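Local structure of prolyl-tRNA synthetase (Naegleria fowleri, 6UYH) at residues 173-185 against 260-272. The protein probably attaches proline to its cognate tRNA in an ATP-dependent reaction, and here holds halofuginone together with an ATP analogue. Residues are numbered along the deposited sequence; the frame is centred on the assembly and turned at random.
Sequences AFKSKEEADEEVF and ETQFAYQNSWGLS. With HFG (7-bromo-6-chloro-3-{3-[(2R,3S)-3-hydroxypiperidin-2-yl]-2-oxopropyl}quinazolin-4(3H)-one), chain D; ANP (phosphoaminophosphonic acid-adenylate ester), chain C.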
loop_
_atom_site.group_PDB
_atom_site.type_symbol
_atom_site.label_atom_id
_atom_site.label_comp_id
_atom_site.label_asym_id
_atom_site.label_seq_id
_atom_site.Cartn_x
_atom_site.Cartn_y
_atom_site.Cartn_z
ATOM N N ALA A 173 14.809 12.553 11.169
ATOM C CA ALA A 173 16.047 12.922 11.850
ATOM C C ALA A 173 16.394 14.365 11.517
ATOM O O ALA A 173 16.251 14.788 10.367
ATOM C CB ALA A 173 17.202 11.995 11.430
ATOM N N PHE A 174 16.889 15.101 12.515
ATOM C CA PHE A 174 17.149 16.534 12.404
ATOM C C PHE A 174 18.483 16.875 13.046
ATOM O O PHE A 174 18.989 16.150 13.906
ATOM C CB PHE A 174 16.063 17.371 13.093
ATOM C CG PHE A 174 14.681 17.118 12.565
ATOM C CD1 PHE A 174 14.152 17.915 11.559
ATOM C CD2 PHE A 174 13.911 16.097 13.082
ATOM C CE1 PHE A 174 12.869 17.695 11.079
ATOM C CE2 PHE A 174 12.629 15.860 12.603
ATOM C CZ PHE A 174 12.110 16.664 11.600
ATOM N N LYS A 175 19.029 18.021 12.646
ATOM C CA LYS A 175 20.256 18.500 13.267
ATOM C C LYS A 175 20.014 19.171 14.614
ATOM O O LYS A 175 20.953 19.279 15.406
ATOM C CB LYS A 175 20.984 19.468 12.328
ATOM C CG LYS A 175 20.282 20.802 12.132
ATOM C CD LYS A 175 21.068 21.700 11.178
ATOM C CE LYS A 175 20.356 23.026 10.947
ATOM N NZ LYS A 175 21.004 23.828 9.871
ATOM N N SER A 176 18.783 19.597 14.910
ATOM C CA SER A 176 18.520 20.348 16.131
ATOM C C SER A 176 17.212 19.903 16.766
ATOM O O SER A 176 16.332 19.338 16.109
ATOM C CB SER A 176 18.460 21.854 15.863
ATOM O OG SER A 176 17.339 22.163 15.055
ATOM N N LYS A 177 17.087 20.193 18.064
ATOM C CA LYS A 177 15.867 19.854 18.786
ATOM C C LYS A 177 14.703 20.733 18.349
ATOM O O LYS A 177 13.561 20.265 18.272
ATOM C CB LYS A 177 16.090 19.987 20.294
ATOM C CG LYS A 177 14.906 19.510 21.134
ATOM C CD LYS A 177 15.104 19.786 22.621
ATOM C CE LYS A 177 14.035 19.087 23.458
ATOM N NZ LYS A 177 12.656 19.629 23.259
ATOM N N GLU A 178 14.970 22.013 18.080
ATOM C CA GLU A 178 13.906 22.920 17.665
ATOM C C GLU A 178 13.210 22.403 16.413
ATOM O O GLU A 178 11.976 22.375 16.343
ATOM C CB GLU A 178 14.472 24.325 17.440
ATOM N N GLU A 179 13.987 21.967 15.416
ATOM C CA GLU A 179 13.382 21.412 14.209
ATOM C C GLU A 179 12.545 20.184 14.530
ATOM O O GLU A 179 11.443 20.010 13.992
ATOM C CB GLU A 179 14.456 21.049 13.186
ATOM C CG GLU A 179 15.217 22.230 12.620
ATOM C CD GLU A 179 16.244 21.813 11.579
ATOM O OE1 GLU A 179 15.988 20.851 10.826
ATOM O OE2 GLU A 179 17.313 22.449 11.518
ATOM N N ALA A 180 13.063 19.306 15.389
ATOM C CA ALA A 180 12.345 18.081 15.713
ATOM C C ALA A 180 11.062 18.392 16.481
ATOM O O ALA A 180 9.985 17.900 16.128
ATOM C CB ALA A 180 13.256 17.142 16.502
ATOM N N ASP A 181 11.155 19.244 17.509
ATOM C CA ASP A 181 9.966 19.666 18.254
ATOM C C ASP A 181 8.875 20.163 17.314
ATOM O O ASP A 181 7.711 19.774 17.432
ATOM C CB ASP A 181 10.322 20.780 19.251
ATOM C CG ASP A 181 11.077 20.282 20.474
ATOM O OD1 ASP A 181 11.003 19.083 20.812
ATOM O OD2 ASP A 181 11.735 21.120 21.118
ATOM N N GLU A 182 9.247 21.017 16.356
ATOM C CA GLU A 182 8.262 21.590 15.440
ATOM C C GLU A 182 7.538 20.508 14.647
ATOM O O GLU A 182 6.321 20.590 14.437
ATOM C CB GLU A 182 8.936 22.582 14.488
ATOM C CG GLU A 182 7.973 23.221 13.496
ATOM C CD GLU A 182 8.674 23.872 12.313
ATOM O OE1 GLU A 182 9.923 23.850 12.265
ATOM O OE2 GLU A 182 7.970 24.401 11.426
ATOM N N GLU A 183 8.265 19.486 14.194
ATOM C CA GLU A 183 7.616 18.436 13.412
ATOM C C GLU A 183 6.646 17.618 14.261
ATOM O O GLU A 183 5.570 17.242 13.784
ATOM C CB GLU A 183 8.644 17.510 12.773
ATOM C CG GLU A 183 7.943 16.425 11.934
ATOM C CD GLU A 183 8.823 15.254 11.547
ATOM O OE1 GLU A 183 9.227 14.478 12.435
ATOM O OE2 GLU A 183 9.089 15.090 10.341
ATOM N N VAL A 184 7.004 17.324 15.520
ATOM C CA VAL A 184 6.108 16.544 16.379
ATOM C C VAL A 184 4.701 17.135 16.363
ATOM O O VAL A 184 3.703 16.424 16.168
ATOM C CB VAL A 184 6.654 16.476 17.819
ATOM C CG1 VAL A 184 5.578 15.862 18.753
ATOM C CG2 VAL A 184 7.940 15.672 17.873
ATOM N N PHE A 185 4.605 18.451 16.550
ATOM C CA PHE A 185 3.291 19.071 16.694
ATOM C C PHE A 185 2.642 19.335 15.343
ATOM O O PHE A 185 1.409 19.364 15.247
ATOM C CB PHE A 185 3.421 20.338 17.551
ATOM C CG PHE A 185 3.780 20.029 18.976
ATOM C CD1 PHE A 185 2.790 19.700 19.898
ATOM C CD2 PHE A 185 5.108 19.993 19.379
ATOM C CE1 PHE A 185 3.112 19.379 21.206
ATOM C CE2 PHE A 185 5.442 19.676 20.687
ATOM C CZ PHE A 185 4.442 19.368 21.603
ATOM N N GLU A 260 32.108 19.878 14.665
ATOM C CA GLU A 260 32.071 18.830 15.676
ATOM C C GLU A 260 31.002 17.796 15.325
ATOM O O GLU A 260 30.075 18.060 14.555
ATOM C CB GLU A 260 31.806 19.418 17.064
ATOM N N THR A 261 31.148 16.600 15.897
ATOM C CA THR A 261 30.227 15.500 15.629
ATOM C C THR A 261 29.128 15.484 16.678
ATOM O O THR A 261 29.406 15.483 17.881
ATOM C CB THR A 261 30.948 14.153 15.623
ATOM O OG1 THR A 261 31.506 13.910 16.921
ATOM C CG2 THR A 261 32.059 14.144 14.582
ATOM N N GLN A 262 27.882 15.448 16.216
ATOM C CA GLN A 262 26.718 15.504 17.086
ATOM C C GLN A 262 25.770 14.371 16.735
ATOM O O GLN A 262 25.767 13.868 15.606
ATOM C CB GLN A 262 25.990 16.848 16.959
ATOM C CG GLN A 262 26.896 18.058 17.160
ATOM C CD GLN A 262 26.190 19.373 16.879
ATOM O OE1 GLN A 262 25.049 19.395 16.407
ATOM N NE2 GLN A 262 26.867 20.480 17.171
ATOM N N PHE A 263 24.970 13.971 17.723
ATOM C CA PHE A 263 23.922 12.983 17.514
ATOM C C PHE A 263 22.681 13.656 16.942
ATOM O O PHE A 263 22.301 14.751 17.371
ATOM C CB PHE A 263 23.570 12.289 18.830
ATOM C CG PHE A 263 24.644 11.389 19.350
ATOM C CD1 PHE A 263 24.885 10.166 18.751
ATOM C CD2 PHE A 263 25.397 11.755 20.457
ATOM C CE1 PHE A 263 25.864 9.324 19.231
ATOM C CE2 PHE A 263 26.382 10.920 20.946
ATOM C CZ PHE A 263 26.620 9.704 20.339
ATOM N N ALA A 264 22.051 13.000 15.968
ATOM C CA ALA A 264 20.835 13.541 15.381
ATOM C C ALA A 264 19.695 13.525 16.395
ATOM O O ALA A 264 19.634 12.673 17.285
ATOM C CB ALA A 264 20.426 12.738 14.139
ATOM N N TYR A 265 18.788 14.484 16.250
ATOM C CA TYR A 265 17.512 14.457 16.947
ATOM C C TYR A 265 16.498 13.741 16.067
ATOM O O TYR A 265 16.474 13.944 14.849
ATOM C CB TYR A 265 17.042 15.874 17.265
ATOM C CG TYR A 265 17.879 16.528 18.343
ATOM C CD1 TYR A 265 17.450 16.533 19.666
ATOM C CD2 TYR A 265 19.103 17.105 18.044
ATOM C CE1 TYR A 265 18.213 17.117 20.667
ATOM C CE2 TYR A 265 19.876 17.695 19.043
ATOM C CZ TYR A 265 19.421 17.690 20.350
ATOM O OH TYR A 265 20.171 18.266 21.350
ATOM N N GLN A 266 15.685 12.877 16.676
ATOM C CA GLN A 266 14.741 12.067 15.916
ATOM C C GLN A 266 13.334 12.163 16.478
ATOM O O GLN A 266 13.131 12.406 17.673
ATOM C CB GLN A 266 15.132 10.593 15.889
ATOM C CG GLN A 266 16.378 10.303 15.070
ATOM C CD GLN A 266 16.833 8.878 15.248
ATOM O OE1 GLN A 266 17.597 8.574 16.166
ATOM N NE2 GLN A 266 16.345 7.984 14.387
ATOM N N ASN A 267 12.368 11.953 15.584
ATOM C CA ASN A 267 10.966 11.741 15.912
ATOM C C ASN A 267 10.496 10.457 15.240
ATOM O O ASN A 267 11.082 10.007 14.250
ATOM C CB ASN A 267 10.062 12.873 15.406
ATOM C CG ASN A 267 10.466 14.229 15.910
ATOM O OD1 ASN A 267 11.017 14.378 17.009
ATOM N ND2 ASN A 267 10.162 15.247 15.115
ATOM N N SER A 268 9.404 9.890 15.756
ATOM C CA SER A 268 8.624 8.921 14.989
ATOM C C SER A 268 7.151 9.108 15.325
ATOM O O SER A 268 6.799 9.664 16.365
ATOM C CB SER A 268 9.081 7.466 15.235
ATOM O OG SER A 268 8.797 7.049 16.557
ATOM N N TRP A 269 6.280 8.666 14.416
ATOM C CA TRP A 269 4.861 8.963 14.548
ATOM C C TRP A 269 4.082 7.942 13.730
ATOM O O TRP A 269 4.540 7.526 12.666
ATOM C CB TRP A 269 4.531 10.400 14.093
ATOM C CG TRP A 269 5.543 11.046 13.124
ATOM C CD1 TRP A 269 6.692 11.721 13.457
ATOM C CD2 TRP A 269 5.461 11.091 11.681
ATOM N NE1 TRP A 269 7.333 12.172 12.316
ATOM C CE2 TRP A 269 6.599 11.800 11.216
ATOM C CE3 TRP A 269 4.532 10.612 10.748
ATOM C CZ2 TRP A 269 6.837 12.034 9.856
ATOM C CZ3 TRP A 269 4.777 10.842 9.377
ATOM C CH2 TRP A 269 5.922 11.543 8.954
ATOM N N GLY A 270 2.930 7.521 14.241
ATOM C CA GLY A 270 2.142 6.517 13.541
ATOM C C GLY A 270 0.654 6.707 13.732
ATOM O O GLY A 270 0.193 7.190 14.770
ATOM N N LEU A 271 -0.103 6.261 12.729
ATOM C CA LEU A 271 -1.561 6.321 12.678
ATOM C C LEU A 271 -2.015 5.043 11.983
ATOM O O LEU A 271 -1.436 4.691 10.953
ATOM C CB LEU A 271 -2.019 7.554 11.880
ATOM C CG LEU A 271 -3.518 7.798 11.698
ATOM C CD1 LEU A 271 -4.076 8.479 12.931
ATOM C CD2 LEU A 271 -3.777 8.630 10.445
ATOM N N SER A 272 -3.030 4.351 12.525
ATOM C CA SER A 272 -3.390 3.008 12.040
ATOM C C SER A 272 -4.856 2.916 11.618
ATOM O O SER A 272 -5.640 3.861 11.765
ATOM C CB SER A 272 -3.139 1.957 13.121
ATOM O OG SER A 272 -4.209 1.967 14.056
HETATM O "O4'" HFG D . 5.804 1.339 18.028
HETATM C C21 HFG D . 6.052 2.046 18.982
HETATM C "C3'" HFG D . 6.616 3.439 18.819
HETATM C "C2'" HFG D . 6.291 4.139 17.492
HETATM N "N1'" HFG D . 6.930 3.490 16.340
HETATM C "C6'" HFG D . 6.735 4.255 15.102
HETATM C "C5'" HFG D . 5.277 4.432 14.772
HETATM C "C4'" HFG D . 4.529 5.046 15.958
HETATM C C39 HFG D . 4.789 4.259 17.230
HETATM O "O7'" HFG D . 4.148 4.905 18.334
HETATM C "C1'" HFG D . 5.827 1.553 20.419
HETATM N N3 HFG D . 5.807 0.095 20.500
HETATM C C4 HFG D . 7.000 -0.581 20.283
HETATM O O11 HFG D . 8.039 0.021 20.080
HETATM C C10 HFG D . 6.860 -2.043 20.282
HETATM C C5 HFG D . 7.977 -2.855 20.092
HETATM C C2 HFG D . 4.626 -0.567 20.702
HETATM N N1 HFG D . 4.458 -1.841 20.691
HETATM C C9 HFG D . 5.597 -2.614 20.459
HETATM C C8 HFG D . 5.447 -3.998 20.386
HETATM C C7 HFG D . 6.565 -4.788 20.167
HETATM BR BR1 HFG D . 6.310 -6.653 19.969
HETATM C C6 HFG D . 7.819 -4.226 20.054
HETATM CL CL1 HFG D . 9.238 -5.221 19.913
HETATM P PG ANP C . -2.040 0.713 22.714
HETATM O O1G ANP C . -2.227 0.970 24.135
HETATM O O2G ANP C . -1.553 -0.787 22.542
HETATM O O3G ANP C . -3.438 0.968 22.027
HETATM P PB ANP C . 0.612 1.482 21.549
HETATM O O1B ANP C . 1.577 2.180 22.385
HETATM O O2B ANP C . 0.934 -0.044 21.551
HETATM N N3B ANP C . -0.943 1.726 22.030
HETATM P PA ANP C . 1.831 2.524 19.141
HETATM O O1A ANP C . 2.401 3.802 19.616
HETATM O O2A ANP C . 2.883 1.466 19.074
HETATM O O3A ANP C . 0.669 1.991 20.085
HETATM O "O5'" ANP C . 1.095 2.576 17.710
HETATM C "C5'" ANP C . 0.741 3.748 16.940
HETATM C "C4'" ANP C . -0.762 3.784 16.850
HETATM O "O4'" ANP C . -1.247 2.556 16.263
HETATM C "C3'" ANP C . -1.441 3.855 18.209
HETATM O "O3'" ANP C . -1.533 5.204 18.653
HETATM C "C2'" ANP C . -2.816 3.245 17.930
HETATM O "O2'" ANP C . -3.732 4.253 17.523
HETATM C "C1'" ANP C . -2.516 2.231 16.808
HETATM N N9 ANP C . -2.480 0.847 17.261
HETATM C C8 ANP C . -1.684 0.316 18.244
HETATM N N7 ANP C . -1.858 -0.968 18.441
HETATM C C5 ANP C . -2.838 -1.311 17.518
HETATM C C6 ANP C . -3.471 -2.530 17.219
HETATM N N6 ANP C . -3.165 -3.693 17.798
HETATM N N1 ANP C . -4.431 -2.518 16.266
HETATM C C2 ANP C . -4.707 -1.368 15.645
HETATM N N3 ANP C . -4.164 -0.163 15.829
HETATM C C4 ANP C . -3.233 -0.201 16.789
#
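Asn267 and Glu183 lock together where helix 177-185 packs along strand 265-272, a strand of the antiparallel sheet that forms the class II aminoacyl-tRNA synthetase catalytic core. The amide nitrogen of Asn267 gives both its hydrogens to the helix: ND2 lies 2.8 Å from Ala180 O, tilted out of the plane of that carbonyl, and 2.9 Å from Glu183 OE1, which it meets on the anti side, somewhat out of the carboxylate plane. Ala180 O still accepts from Val184 N, so the bond is added to the helical one rather than replacing it. Glu183 OE1 has a second donor, Trp269 NE1 at 3.0 Å, which comes down on the carboxylate from the opposite face; indole and carboxylate planes stand 86° apart. With CG anti to the backbone N (chi1 -179°) and the chain extended, Glu183 reaches down to the strand between these two donors.

At the other end, Tyr265 lays its ring under the first turn of the helix. Lys177 N sits over the ring centre, and Lys177 CB makes a CH-pi contact 4.0 Å from the centroid. Backbone pairing fixes this end: Phe174 and Tyr265 form an antiparallel hydrogen-bonded pair, with Phe174 N 2.6 Å from Tyr265 O, just before the chain turns into the helix.

Further out, Ser172 OG holds Glu183 OE2 and His241 ND1 bonds Asn267 OD1, which should hold both groups in their rotation. The strand then runs on past the halofuginone piperidine, with Gly270 N 3.4 Å from HFG C4', to the ATP analogue, where Ser272 OG donates to ANP N3 at 2.8 Å.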